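Local coordinates for protein glycerol kinase, putative (Plasmodium falciparum, PDB 2W40) that probably transfers the terminal phosphate of ATP to glycerol, giving sn-glycerol 3-phosphate, as an FGGY-family kinase of the actin/HSP70 superfamily, at residues Q250-G255 with K441-L446; G255-D260 with L468-D473; E263-Y268 with R412-M417; G271-I276 with A306-I311; G387-L392 with M424-D429. All coordinates share one frame; numbering follows the deposited sequence.

Overall arrangement
All five contacts are buried and gather round the seven-stranded sheet of the C-terminal half. Interactions 3 and 4 lie in the sheet itself: strand 264-268 pairs in parallel with strand 411-414, and strand 272-279, its neighbour on the other side, runs antiparallel to strand 304-311. Backbone bonds dominate there, with a few buried charges. Interactions 1 and 2 share G255 at the end of helix 248-255, on the sheet face carrying K265 and T267. Interaction 1 is close helix packing with one serine-to-carbonyl hydrogen bond; interaction 2, farther from the centre, relies on water. Interaction 5 joins two helices on the face of C266 and Y268 and is largely apolar and aromatic.

Interaction 1 (Q250-G255 with K441-L446); sequences QSACIG and KEVTSL
In this actin-like ATPase fold, helix 248-255 and the start of helix 443-455 pack against each other near the bound glycerol, through S251, A252 and G255 on the first and V443, T444 and L446 on the second. One hydrogen bond crosses between them: S251 OG donates to T444 O at 2.6 Å, in the carbonyl plane and with a C=O...OG angle of 147°. The hydroxyl reaches over because chi1 of -160° places it opposite S251 N. S251 CB, placed by the backbone, lies 4.1 Å from T444 CG2. On the next residue, A252 CB meets V443 CG2 and T444 OG1, each at 3.8 Å. G255, bare at its CA, lets the backbones close in: G255 CA lies 3.8 Å from V443 O, while L446 CD2 rests 3.8 Å from G255 O. E442 occupies the N-cap position of the second helix, and its carbonyl oxygen is gripped twice, by L446 N and by S445 OG at 2.9 Å. The glycerol lies about 7 Å from the side chain of T444. On the sheet side, A252 packs on K265 and T267 of strand 264-268; S445 bonds to S8 and to Y21 of strand 15-21, and I254 reaches V450 and L451 farther along helix 443-455.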
# COMPACT_ATOMS: atom_id res chain seq x y z
N GLN C 250 27.71 -15.66 -6.57
CA GLN C 250 28.82 -16.60 -6.47
C GLN C 250 30.07 -15.93 -5.90
O GLN C 250 30.80 -16.53 -5.07
CB GLN C 250 29.06 -17.23 -7.86
CG GLN C 250 28.04 -18.25 -8.23
CD GLN C 250 26.92 -17.77 -9.13
OE1 GLN C 250 26.59 -16.57 -9.10
NE2 GLN C 250 26.22 -18.75 -9.86
N SER C 251 30.29 -14.68 -6.25
CA SER C 251 31.42 -13.88 -5.67
C SER C 251 31.31 -13.86 -4.14
O SER C 251 32.29 -14.05 -3.43
CB SER C 251 31.54 -12.49 -6.26
OG SER C 251 32.81 -11.95 -6.05
N ALA C 252 30.11 -13.66 -3.63
CA ALA C 252 29.86 -13.63 -2.22
C ALA C 252 30.12 -14.98 -1.54
O ALA C 252 30.53 -15.04 -0.33
CB ALA C 252 28.40 -13.19 -2.00
N CYS C 253 29.90 -16.10 -2.22
CA CYS C 253 30.33 -17.45 -1.79
C CYS C 253 31.83 -17.55 -1.59
O CYS C 253 32.29 -18.08 -0.58
CB CYS C 253 29.93 -18.54 -2.77
SG CYS C 253 28.14 -18.71 -2.98
N ILE C 254 32.59 -16.92 -2.48
CA ILE C 254 34.04 -16.96 -2.31
C ILE C 254 34.44 -16.03 -1.16
O ILE C 254 35.27 -16.43 -0.33
CB ILE C 254 34.78 -16.67 -3.62
CG1 ILE C 254 34.47 -17.73 -4.68
CG2 ILE C 254 36.32 -16.70 -3.43
CD1 ILE C 254 35.14 -17.41 -6.02
N GLY C 255 33.87 -14.84 -1.10
CA GLY C 255 34.11 -13.94 0.03
C GLY C 255 33.69 -14.41 1.41
O GLY C 255 34.25 -13.93 2.41
N LYS C 441 31.02 -6.37 5.21
CA LYS C 441 29.59 -6.46 4.53
C LYS C 441 29.63 -6.65 2.98
O LYS C 441 28.79 -7.51 2.32
CB LYS C 441 28.65 -5.30 4.86
N GLU C 442 30.66 -5.96 2.42
CA GLU C 442 30.93 -6.00 0.93
C GLU C 442 31.62 -7.28 0.50
O GLU C 442 32.57 -7.24 -0.27
CB GLU C 442 31.64 -4.76 0.38
CG GLU C 442 30.86 -3.45 0.57
CD GLU C 442 29.61 -3.27 -0.33
OE1 GLU C 442 29.29 -4.10 -1.24
OE2 GLU C 442 28.96 -2.19 -0.16
N VAL C 443 31.04 -8.43 0.87
CA VAL C 443 31.70 -9.71 0.60
C VAL C 443 31.69 -10.03 -0.92
O VAL C 443 32.58 -10.79 -1.40
CB VAL C 443 31.16 -10.94 1.38
CG1 VAL C 443 31.21 -10.71 2.91
CG2 VAL C 443 29.74 -11.25 1.04
N THR C 444 30.72 -9.45 -1.66
CA THR C 444 30.78 -9.61 -3.14
C THR C 444 32.09 -9.12 -3.77
O THR C 444 32.76 -9.85 -4.52
CB THR C 444 29.58 -8.90 -3.77
OG1 THR C 444 28.40 -9.62 -3.33
CG2 THR C 444 29.68 -8.92 -5.31
N SER C 445 32.46 -7.86 -3.49
CA SER C 445 33.73 -7.31 -4.01
C SER C 445 34.94 -8.08 -3.49
O SER C 445 35.92 -8.21 -4.19
CB SER C 445 33.83 -5.85 -3.67
OG SER C 445 34.00 -5.62 -2.27
N LEU C 446 34.86 -8.56 -2.22
CA LEU C 446 35.95 -9.32 -1.63
C LEU C 446 36.20 -10.61 -2.42
O LEU C 446 37.37 -10.96 -2.72
CB LEU C 446 35.63 -9.60 -0.18
CG LEU C 446 36.63 -10.28 0.65
CD1 LEU C 446 37.92 -9.56 0.66
CD2 LEU C 446 35.94 -10.50 2.02

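Interaction 2 (G255-D260 with L468-D473); sequences GQAIFD and LLRRSD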
# COMPACT_ATOMS: atom_id res chain seq x y z
N GLY C 255 33.87 -14.84 -1.10
CA GLY C 255 34.11 -13.94 0.03
C GLY C 255 33.69 -14.41 1.41
O GLY C 255 34.25 -13.93 2.41
N GLN C 256 32.74 -15.35 1.44
CA GLN C 256 32.27 -15.91 2.74
C GLN C 256 33.07 -17.24 2.99
O GLN C 256 32.78 -17.95 3.99
CB GLN C 256 30.80 -16.21 2.66
CG GLN C 256 29.83 -15.08 2.72
CD GLN C 256 29.48 -14.69 4.14
OE1 GLN C 256 28.45 -14.08 4.39
NE2 GLN C 256 30.34 -14.97 5.03
N ALA C 257 33.91 -17.66 2.07
CA ALA C 257 34.67 -18.97 2.10
C ALA C 257 33.77 -20.20 2.28
O ALA C 257 34.13 -21.09 3.03
CB ALA C 257 35.76 -19.00 3.22
N ILE C 258 32.61 -20.22 1.60
CA ILE C 258 31.73 -21.36 1.67
C ILE C 258 32.18 -22.33 0.55
O ILE C 258 31.59 -22.57 -0.53
CB ILE C 258 30.25 -20.99 1.76
CG1 ILE C 258 29.84 -20.45 0.48
CG2 ILE C 258 29.88 -20.04 3.07
CD1 ILE C 258 28.28 -20.80 0.22
N PHE C 259 33.31 -22.98 0.82
CA PHE C 259 33.97 -23.85 -0.12
C PHE C 259 33.72 -25.31 0.08
O PHE C 259 34.11 -26.11 -0.79
CB PHE C 259 35.52 -23.63 -0.03
CG PHE C 259 35.98 -22.23 -0.33
CD1 PHE C 259 35.61 -21.63 -1.51
CD2 PHE C 259 36.72 -21.49 0.56
CE1 PHE C 259 36.11 -20.36 -1.82
CE2 PHE C 259 37.16 -20.21 0.28
CZ PHE C 259 36.82 -19.63 -0.88
N ASP C 260 33.16 -25.69 1.24
CA ASP C 260 32.89 -27.11 1.49
C ASP C 260 31.45 -27.45 1.20
O ASP C 260 30.53 -26.66 1.44
CB ASP C 260 33.14 -27.51 2.94
CG ASP C 260 34.60 -27.35 3.40
OD1 ASP C 260 35.50 -27.48 2.57
OD2 ASP C 260 34.82 -27.08 4.62
N LEU C 468 41.16 -15.55 7.26
CA LEU C 468 40.77 -14.15 6.96
C LEU C 468 39.32 -13.96 6.52
O LEU C 468 38.53 -13.19 7.07
CB LEU C 468 41.70 -13.67 5.83
CG LEU C 468 42.47 -12.37 5.88
CD1 LEU C 468 43.47 -12.30 4.69
CD2 LEU C 468 41.54 -11.24 5.90
N LEU C 469 38.94 -14.74 5.53
CA LEU C 469 37.61 -14.65 5.04
C LEU C 469 36.56 -15.11 6.10
O LEU C 469 35.62 -14.44 6.34
CB LEU C 469 37.49 -15.45 3.76
CG LEU C 469 38.40 -15.00 2.58
CD1 LEU C 469 38.41 -16.07 1.42
CD2 LEU C 469 38.17 -13.57 2.12
N ARG C 470 36.77 -16.20 6.79
CA ARG C 470 35.68 -16.70 7.66
C ARG C 470 35.26 -15.82 8.88
O ARG C 470 34.36 -16.22 9.63
CB ARG C 470 35.98 -18.09 8.11
CG ARG C 470 36.09 -19.07 7.01
CD ARG C 470 36.58 -20.31 7.64
NE ARG C 470 37.23 -21.29 6.78
CZ ARG C 470 36.59 -22.14 5.99
NH1 ARG C 470 35.26 -22.05 5.83
NH2 ARG C 470 37.31 -23.02 5.32
N ARG C 471 35.79 -14.61 9.04
CA ARG C 471 35.52 -13.84 10.21
C ARG C 471 34.09 -13.42 10.30
O ARG C 471 33.49 -13.12 9.26
CB ARG C 471 36.29 -12.57 10.19
CG ARG C 471 37.76 -12.90 10.43
CD ARG C 471 38.51 -11.67 10.37
NE ARG C 471 39.91 -11.98 10.44
CZ ARG C 471 40.86 -11.18 9.97
NH1 ARG C 471 40.55 -10.00 9.37
NH2 ARG C 471 42.14 -11.55 10.10
N SER C 472 33.58 -13.39 11.55
CA SER C 472 32.22 -12.95 11.79
C SER C 472 32.14 -11.91 12.95
O SER C 472 32.96 -11.93 13.89
CB SER C 472 31.36 -14.16 12.10
OG SER C 472 31.67 -14.72 13.31
N ASP C 473 31.15 -11.07 12.93
CA ASP C 473 30.99 -10.10 14.01
C ASP C 473 29.67 -10.13 14.83
O ASP C 473 29.52 -9.42 15.81
CB ASP C 473 31.29 -8.72 13.53
CG ASP C 473 30.20 -8.13 12.74
OD1 ASP C 473 29.42 -8.90 12.18
OD2 ASP C 473 30.13 -6.88 12.72
O HOH W 1 33.53 -13.41 5.23
O HOH W 2 32.73 -20.41 5.71
O HOH W 3 35.20 -23.95 3.56
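R470 leans along A257, the residue whose positive phi makes the Schellman motif that ends helix 248-255. R470 CB follows directly on the end of helix 466-469. R470 CG then touches A257 CB at 3.8 Å, and the side chain runs extended to NE, which carries the guanidinium alongside A257, whose CB lies over one face, offset toward the rim. R470 NH1 comes within 3.2 Å of A257 O, but the angle is too poor for a hydrogen bond. Water does the joining instead: one molecule, in the guanidinium plane at its edge, accepts from R470 NH2 at 2.9 Å and donates to A257 O at 3.1 Å. Another donates to Q256 O and accepts only a weak bond from R470 NH1, and E263 adds a long, weak ion pair. On the apolar side, L469 CB sits 4.0 Å from A257 CB, and L469 CD1 meets the edge of the F259 ring. The contact thus joins the turn between helix 248-255 and strand 264-268 to the bend leading into strand 472-476. A third water ties the two backbones, donating to G255 O at 3.0 Å and to L469 O at 2.6 Å.

Interaction 3 (E263-Y268 with R412-M417); sequences EAKCTY and RCDGGM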
# COMPACT_ATOMS: atom_id res chain seq x y z
N GLU C 263 27.97 -26.09 3.04
CA GLU C 263 28.03 -24.78 3.52
C GLU C 263 27.15 -23.87 2.66
O GLU C 263 27.11 -24.03 1.39
CB GLU C 263 29.42 -24.22 3.51
CG GLU C 263 30.46 -24.90 4.48
CD GLU C 263 31.71 -24.07 4.59
OE1 GLU C 263 32.59 -24.16 3.69
OE2 GLU C 263 31.77 -23.20 5.54
N ALA C 264 26.54 -22.92 3.35
CA ALA C 264 25.51 -22.00 2.78
C ALA C 264 25.68 -20.57 3.20
O ALA C 264 26.03 -20.29 4.35
CB ALA C 264 24.16 -22.41 3.11
N LYS C 265 25.39 -19.64 2.28
CA LYS C 265 25.39 -18.20 2.60
C LYS C 265 24.10 -17.59 2.07
O LYS C 265 23.47 -18.10 1.15
CB LYS C 265 26.57 -17.50 2.07
CG LYS C 265 26.62 -17.43 0.49
CD LYS C 265 25.99 -16.08 -0.01
CE LYS C 265 25.89 -16.01 -1.53
NZ LYS C 265 24.90 -15.00 -1.90
N CYS C 266 23.78 -16.44 2.60
CA CYS C 266 22.67 -15.62 2.15
C CYS C 266 23.10 -14.17 2.11
O CYS C 266 23.59 -13.64 3.10
CB CYS C 266 21.48 -15.84 3.04
SG CYS C 266 20.03 -14.97 2.44
N THR C 267 23.00 -13.54 0.92
CA THR C 267 23.30 -12.16 0.72
C THR C 267 22.02 -11.36 0.63
O THR C 267 21.12 -11.72 -0.14
CB THR C 267 24.16 -11.95 -0.59
OG1 THR C 267 25.42 -12.72 -0.53
CG2 THR C 267 24.47 -10.49 -0.81
N TYR C 268 21.98 -10.25 1.38
CA TYR C 268 20.91 -9.32 1.41
C TYR C 268 21.38 -8.06 0.67
O TYR C 268 22.29 -7.33 1.12
CB TYR C 268 20.51 -8.93 2.86
CG TYR C 268 19.95 -10.09 3.67
CD1 TYR C 268 18.63 -10.21 3.93
CD2 TYR C 268 20.78 -10.99 4.30
CE1 TYR C 268 18.12 -11.22 4.69
CE2 TYR C 268 20.22 -12.07 5.07
CZ TYR C 268 18.94 -12.15 5.29
OH TYR C 268 18.47 -13.19 6.12
N ARG C 412 25.46 -18.34 6.91
CA ARG C 412 26.35 -17.18 6.93
C ARG C 412 25.70 -16.11 6.06
O ARG C 412 25.36 -16.39 4.90
CB ARG C 412 27.73 -17.49 6.35
CG ARG C 412 28.45 -18.50 7.16
CD ARG C 412 29.99 -18.50 6.93
NE ARG C 412 30.71 -17.19 6.78
CZ ARG C 412 31.30 -16.42 7.75
NH1 ARG C 412 31.30 -16.74 9.05
NH2 ARG C 412 31.92 -15.30 7.40
N CYS C 413 25.59 -14.90 6.57
CA CYS C 413 24.83 -13.81 5.97
C CYS C 413 25.71 -12.60 5.82
O CYS C 413 26.59 -12.29 6.64
CB CYS C 413 23.55 -13.46 6.78
SG CYS C 413 22.28 -14.78 6.79
N ASP C 414 25.42 -11.85 4.77
CA ASP C 414 26.09 -10.64 4.51
C ASP C 414 25.20 -9.64 3.84
O ASP C 414 24.21 -9.95 3.28
CB ASP C 414 27.29 -10.97 3.64
CG ASP C 414 26.93 -11.66 2.26
OD1 ASP C 414 26.79 -12.95 2.20
OD2 ASP C 414 26.72 -10.85 1.30
N GLY C 415 25.60 -8.40 3.92
CA GLY C 415 24.86 -7.29 3.27
C GLY C 415 24.50 -6.16 4.19
O GLY C 415 24.44 -6.27 5.38
N GLY C 416 24.19 -5.02 3.61
CA GLY C 416 23.77 -3.93 4.45
C GLY C 416 22.74 -4.17 5.52
O GLY C 416 22.90 -3.74 6.66
N MET C 417 21.68 -4.89 5.16
CA MET C 417 20.63 -5.15 6.05
C MET C 417 21.00 -6.03 7.24
O MET C 417 20.31 -6.05 8.22
CB MET C 417 19.54 -5.88 5.24
CG MET C 417 18.72 -5.02 4.27
SD MET C 417 17.35 -6.02 3.51
CE MET C 417 16.72 -4.67 2.46
O HOH W 4 21.41 -5.09 2.37
O HOH W 5 24.41 -4.89 0.85
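T267 OG1 is held twice: it accepts a hydrogen bond from K265 NZ at 2.7 Å and donates one to D414 OD2 at 2.9 Å. The carboxylate takes the hydroxyl on its syn lone pair, on the side of its other oxygen. A chi1 of 59° sets D414 CG in the crowded position between its backbone N and carbonyl carbon, turning the group toward T267, whose CG2 also lies close to OD2. K265 bends at chi2 to bring its ammonium along the same face, where F273 O takes a further bond from NZ.

The backbones of strands 264-268 and 411-414 pair in parallel. C266 N donates to R412 O at 2.8 Å, and C266 O receives D414 N. Y268 N follows with a nearly straight bond to D414 O (N-H...O 171°). On the other face C413 SG approaches the Y268 ring at its edge, 3.8 Å from CE2 and 90° off the ring normal, while Y268 OH bonds to N427 in a covering helix. Past the paired strands, two waters carry Y268 O on to the next turn: one accepts from M417 N at 2.8 Å, the other from G416 N at 2.8 Å. G416 contacts ADP in another structure of this protein, and the DGG sequence here resembles the adenosine motif of the superfamily. The relay of bonds from K265 NZ through T267 OG1 to D414 OD2 fixes the rotation of the T267 hydroxyl and probably polarises it, linking both strands on one buried face.

Interaction 4 (G271-I276 with A306-I311); sequences GVFLLI and ALEGSI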
# COMPACT_ATOMS: atom_id res chain seq x y z
N GLY C 271 18.23 -7.78 -4.25
CA GLY C 271 17.47 -9.01 -3.92
C GLY C 271 18.13 -9.73 -2.76
O GLY C 271 19.13 -9.28 -2.23
N VAL C 272 17.64 -10.92 -2.44
CA VAL C 272 18.22 -11.76 -1.44
C VAL C 272 18.52 -13.08 -2.16
O VAL C 272 17.67 -13.63 -2.86
CB VAL C 272 17.28 -11.95 -0.25
CG1 VAL C 272 17.80 -13.09 0.70
CG2 VAL C 272 17.19 -10.54 0.44
N PHE C 273 19.72 -13.61 -1.97
CA PHE C 273 20.17 -14.82 -2.68
C PHE C 273 20.87 -15.80 -1.72
O PHE C 273 21.91 -15.48 -1.19
CB PHE C 273 21.07 -14.47 -3.84
CG PHE C 273 20.41 -13.47 -4.77
CD1 PHE C 273 19.58 -13.93 -5.79
CD2 PHE C 273 20.51 -12.14 -4.59
CE1 PHE C 273 18.88 -13.04 -6.57
CE2 PHE C 273 19.87 -11.28 -5.46
CZ PHE C 273 19.02 -11.77 -6.39
N LEU C 274 20.28 -16.99 -1.56
CA LEU C 274 20.86 -18.04 -0.72
C LEU C 274 21.47 -19.06 -1.67
O LEU C 274 20.76 -19.60 -2.53
CB LEU C 274 19.77 -18.66 0.14
CG LEU C 274 20.30 -19.56 1.33
CD1 LEU C 274 19.25 -19.72 2.39
CD2 LEU C 274 20.64 -20.87 0.74
N LEU C 275 22.77 -19.35 -1.48
CA LEU C 275 23.39 -20.43 -2.18
C LEU C 275 23.97 -21.45 -1.21
O LEU C 275 24.62 -21.08 -0.20
CB LEU C 275 24.49 -19.97 -3.11
CG LEU C 275 24.00 -19.26 -4.41
CD1 LEU C 275 23.64 -17.79 -4.19
CD2 LEU C 275 25.06 -19.38 -5.54
N ILE C 276 23.76 -22.70 -1.55
CA ILE C 276 24.45 -23.79 -0.82
C ILE C 276 25.39 -24.53 -1.74
O ILE C 276 24.99 -24.93 -2.82
CB ILE C 276 23.41 -24.78 -0.16
CG1 ILE C 276 24.15 -25.81 0.74
CG2 ILE C 276 22.43 -25.41 -1.17
CD1 ILE C 276 23.25 -26.53 1.83
N ALA C 306 26.07 -25.55 -6.92
CA ALA C 306 25.28 -24.93 -5.86
C ALA C 306 23.80 -25.11 -6.19
O ALA C 306 23.39 -25.37 -7.34
CB ALA C 306 25.60 -23.50 -5.63
N LEU C 307 23.00 -24.99 -5.16
CA LEU C 307 21.51 -24.80 -5.21
C LEU C 307 21.28 -23.40 -4.78
O LEU C 307 21.93 -22.93 -3.85
CB LEU C 307 20.76 -25.82 -4.36
CG LEU C 307 20.48 -27.12 -4.97
CD1 LEU C 307 19.76 -28.11 -3.95
CD2 LEU C 307 19.64 -27.08 -6.27
N GLU C 308 20.41 -22.70 -5.45
CA GLU C 308 20.18 -21.29 -5.16
C GLU C 308 18.69 -20.97 -5.06
O GLU C 308 17.86 -21.40 -5.89
CB GLU C 308 20.73 -20.35 -6.26
CG GLU C 308 20.34 -18.85 -6.10
CD GLU C 308 20.99 -17.87 -7.07
OE1 GLU C 308 22.14 -18.15 -7.53
OE2 GLU C 308 20.35 -16.84 -7.34
N GLY C 309 18.39 -20.18 -4.05
CA GLY C 309 17.10 -19.56 -3.80
C GLY C 309 17.20 -18.10 -3.97
O GLY C 309 17.98 -17.44 -3.31
N SER C 310 16.44 -17.58 -4.94
CA SER C 310 16.49 -16.17 -5.35
C SER C 310 15.21 -15.44 -4.96
O SER C 310 14.15 -15.95 -5.18
CB SER C 310 16.68 -16.08 -6.88
OG SER C 310 17.64 -17.02 -7.43
N ILE C 311 15.35 -14.24 -4.40
CA ILE C 311 14.24 -13.36 -3.99
C ILE C 311 14.46 -12.00 -4.68
O ILE C 311 15.53 -11.35 -4.50
CB ILE C 311 14.18 -13.12 -2.46
CG1 ILE C 311 13.89 -14.45 -1.74
CG2 ILE C 311 13.20 -12.03 -2.10
CD1 ILE C 311 13.97 -14.38 -0.24
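F273 and E308 cross on one face of the antiparallel pair formed by strands 272-279 and 304-311, in the mixed sheet of the C-terminal actin-like domain. Ring and carboxylate stand nearly perpendicular, their planes 81° apart, with E308 OE2 3.4 Å from F273 CD1. E308 reaches this point fully extended, its CG turned opposite the backbone N (chi1 172°). S310 OG steadies the tip, donating to E308 OE2 at 2.7 Å on the anti side, 29° out of the carboxylate plane, while S310 CB touches F273 CE1 at 3.8 Å. L275 lies alongside E308 and points the same way, its CD1 3.7 Å from E308 OE1. R85 and R189 form salt bridges with OE1, and R85 also makes a cation-pi contact with F273, whose side chain comes about 4 Å from a bound glycerol. The opposite face is apolar. There V272 and I311 lie side by side, as do I276 and L307, with I276 CG2 3.6 Å from L307 CB; helix 377-403 packs over V272, L274 and I311. Midway along the pair, L274 and G309 bond in both directions: L274 N to G309 O at 2.9 Å and G309 N to L274 O at 2.9 Å.

Interaction 5 (G387-L392 with M424-D429); sequences GIAFQL and MQFNSD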
# COMPACT_ATOMS: atom_id res chain seq x y z
N GLY C 387 8.23 -9.58 5.01
CA GLY C 387 8.06 -10.39 3.77
C GLY C 387 9.35 -10.96 3.17
O GLY C 387 9.35 -12.01 2.56
N ILE C 388 10.49 -10.30 3.38
CA ILE C 388 11.80 -10.86 3.01
C ILE C 388 12.04 -12.15 3.77
O ILE C 388 12.39 -13.19 3.19
CB ILE C 388 12.94 -9.82 3.14
CG1 ILE C 388 12.64 -8.51 2.34
CG2 ILE C 388 14.34 -10.48 2.80
CD1 ILE C 388 13.65 -7.39 2.58
N ALA C 389 11.91 -12.06 5.11
CA ALA C 389 12.08 -13.22 5.98
C ALA C 389 11.18 -14.37 5.67
O ALA C 389 11.65 -15.51 5.54
CB ALA C 389 12.00 -12.79 7.47
N PHE C 390 9.88 -14.06 5.47
CA PHE C 390 8.96 -15.13 5.08
C PHE C 390 9.33 -15.84 3.78
O PHE C 390 9.18 -17.06 3.67
CB PHE C 390 7.55 -14.57 5.00
CG PHE C 390 6.92 -14.28 6.35
CD1 PHE C 390 6.74 -15.29 7.33
CD2 PHE C 390 6.52 -12.98 6.65
CE1 PHE C 390 6.14 -14.96 8.57
CE2 PHE C 390 5.93 -12.69 7.86
CZ PHE C 390 5.79 -13.68 8.82
N GLN C 391 9.78 -15.06 2.80
CA GLN C 391 10.23 -15.67 1.55
C GLN C 391 11.51 -16.55 1.76
O GLN C 391 11.63 -17.66 1.19
CB GLN C 391 10.50 -14.55 0.52
CG GLN C 391 9.22 -13.95 -0.11
CD GLN C 391 9.60 -12.88 -1.06
OE1 GLN C 391 9.75 -13.13 -2.24
NE2 GLN C 391 9.83 -11.65 -0.54
N LEU C 392 12.43 -16.04 2.58
CA LEU C 392 13.64 -16.77 2.86
C LEU C 392 13.32 -18.09 3.54
O LEU C 392 13.93 -19.11 3.26
CB LEU C 392 14.57 -15.86 3.66
CG LEU C 392 15.96 -16.49 3.80
CD1 LEU C 392 16.69 -16.77 2.45
CD2 LEU C 392 16.80 -15.66 4.78
N MET C 424 17.55 -8.92 11.48
CA MET C 424 18.24 -10.21 11.51
C MET C 424 17.63 -11.14 12.56
O MET C 424 17.51 -12.37 12.36
CB MET C 424 19.72 -9.96 11.73
CG MET C 424 20.45 -9.32 10.55
SD MET C 424 19.93 -10.07 8.87
CE MET C 424 20.76 -11.53 9.11
N GLN C 425 17.18 -10.58 13.70
CA GLN C 425 16.55 -11.41 14.73
C GLN C 425 15.23 -12.02 14.19
O GLN C 425 14.97 -13.18 14.38
CB GLN C 425 16.33 -10.59 15.99
CG GLN C 425 15.78 -11.48 17.12
CD GLN C 425 16.74 -12.61 17.53
OE1 GLN C 425 17.82 -12.32 18.02
NE2 GLN C 425 16.34 -13.82 17.36
N PHE C 426 14.46 -11.19 13.49
CA PHE C 426 13.20 -11.67 12.87
C PHE C 426 13.48 -12.76 11.84
O PHE C 426 12.77 -13.75 11.79
CB PHE C 426 12.44 -10.52 12.24
CG PHE C 426 11.09 -10.89 11.80
CD1 PHE C 426 10.03 -10.95 12.68
CD2 PHE C 426 10.80 -11.23 10.48
CE1 PHE C 426 8.78 -11.29 12.29
CE2 PHE C 426 9.53 -11.60 10.12
CZ PHE C 426 8.53 -11.61 11.02
N ASN C 427 14.52 -12.56 11.02
CA ASN C 427 14.91 -13.62 10.07
C ASN C 427 15.25 -14.92 10.77
O ASN C 427 14.78 -15.99 10.44
CB ASN C 427 16.13 -13.16 9.19
CG ASN C 427 15.71 -12.32 7.99
OD1 ASN C 427 15.77 -12.81 6.85
ND2 ASN C 427 15.27 -11.09 8.23
N SER C 428 16.08 -14.81 11.83
CA SER C 428 16.52 -16.02 12.56
C SER C 428 15.33 -16.71 13.20
O SER C 428 15.21 -17.95 13.08
CB SER C 428 17.55 -15.68 13.64
OG SER C 428 17.95 -16.88 14.29
N ASP C 429 14.41 -15.89 13.78
CA ASP C 429 13.18 -16.35 14.39
C ASP C 429 12.31 -17.11 13.33
O ASP C 429 11.88 -18.29 13.52
CB ASP C 429 12.39 -15.22 14.95
CG ASP C 429 12.91 -14.66 16.21
OD1 ASP C 429 13.85 -15.24 16.80
OD2 ASP C 429 12.35 -13.60 16.63
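F426 directs its ring edge toward the face of F390 in an offset edge-to-face pair, with planes at 86° and centroids 5.8 Å apart. With CG trans to the backbone N (chi1 -171°), F426 extends from helix 421-431 across to helix 377-403, where its CZ comes 4.1 Å from F390 CZ. Along the same ring edge, near its plane, A389 CB lies 3.6 Å from F426 CD2. At A389, whose side chain is a single methyl, the backbones come nearest; its CB also meets the amide of N427, 3.8 Å from ND2. N427 itself has chi1 of -84°, which tilts its amide over A389 and toward L392. The leucine meets it at about a right angle, CD2 lying 3.7 Å from N427 OD1. The two short segments run in roughly the same direction, their axes 9.1 Å apart at closest, on the sheet face that carries C266 and Y268. Helix 421-431 belongs to the beta-alpha-beta crossover from strand 411-414 to strand 435-438. F390 also stacks with W492. Apolar and aromatic contacts carry the joint, since no hydrogen bond passes between these segments. N427 OD1 accepts from Y268 OH and ND2 donates to F423 O, which together hold the amide's rotation.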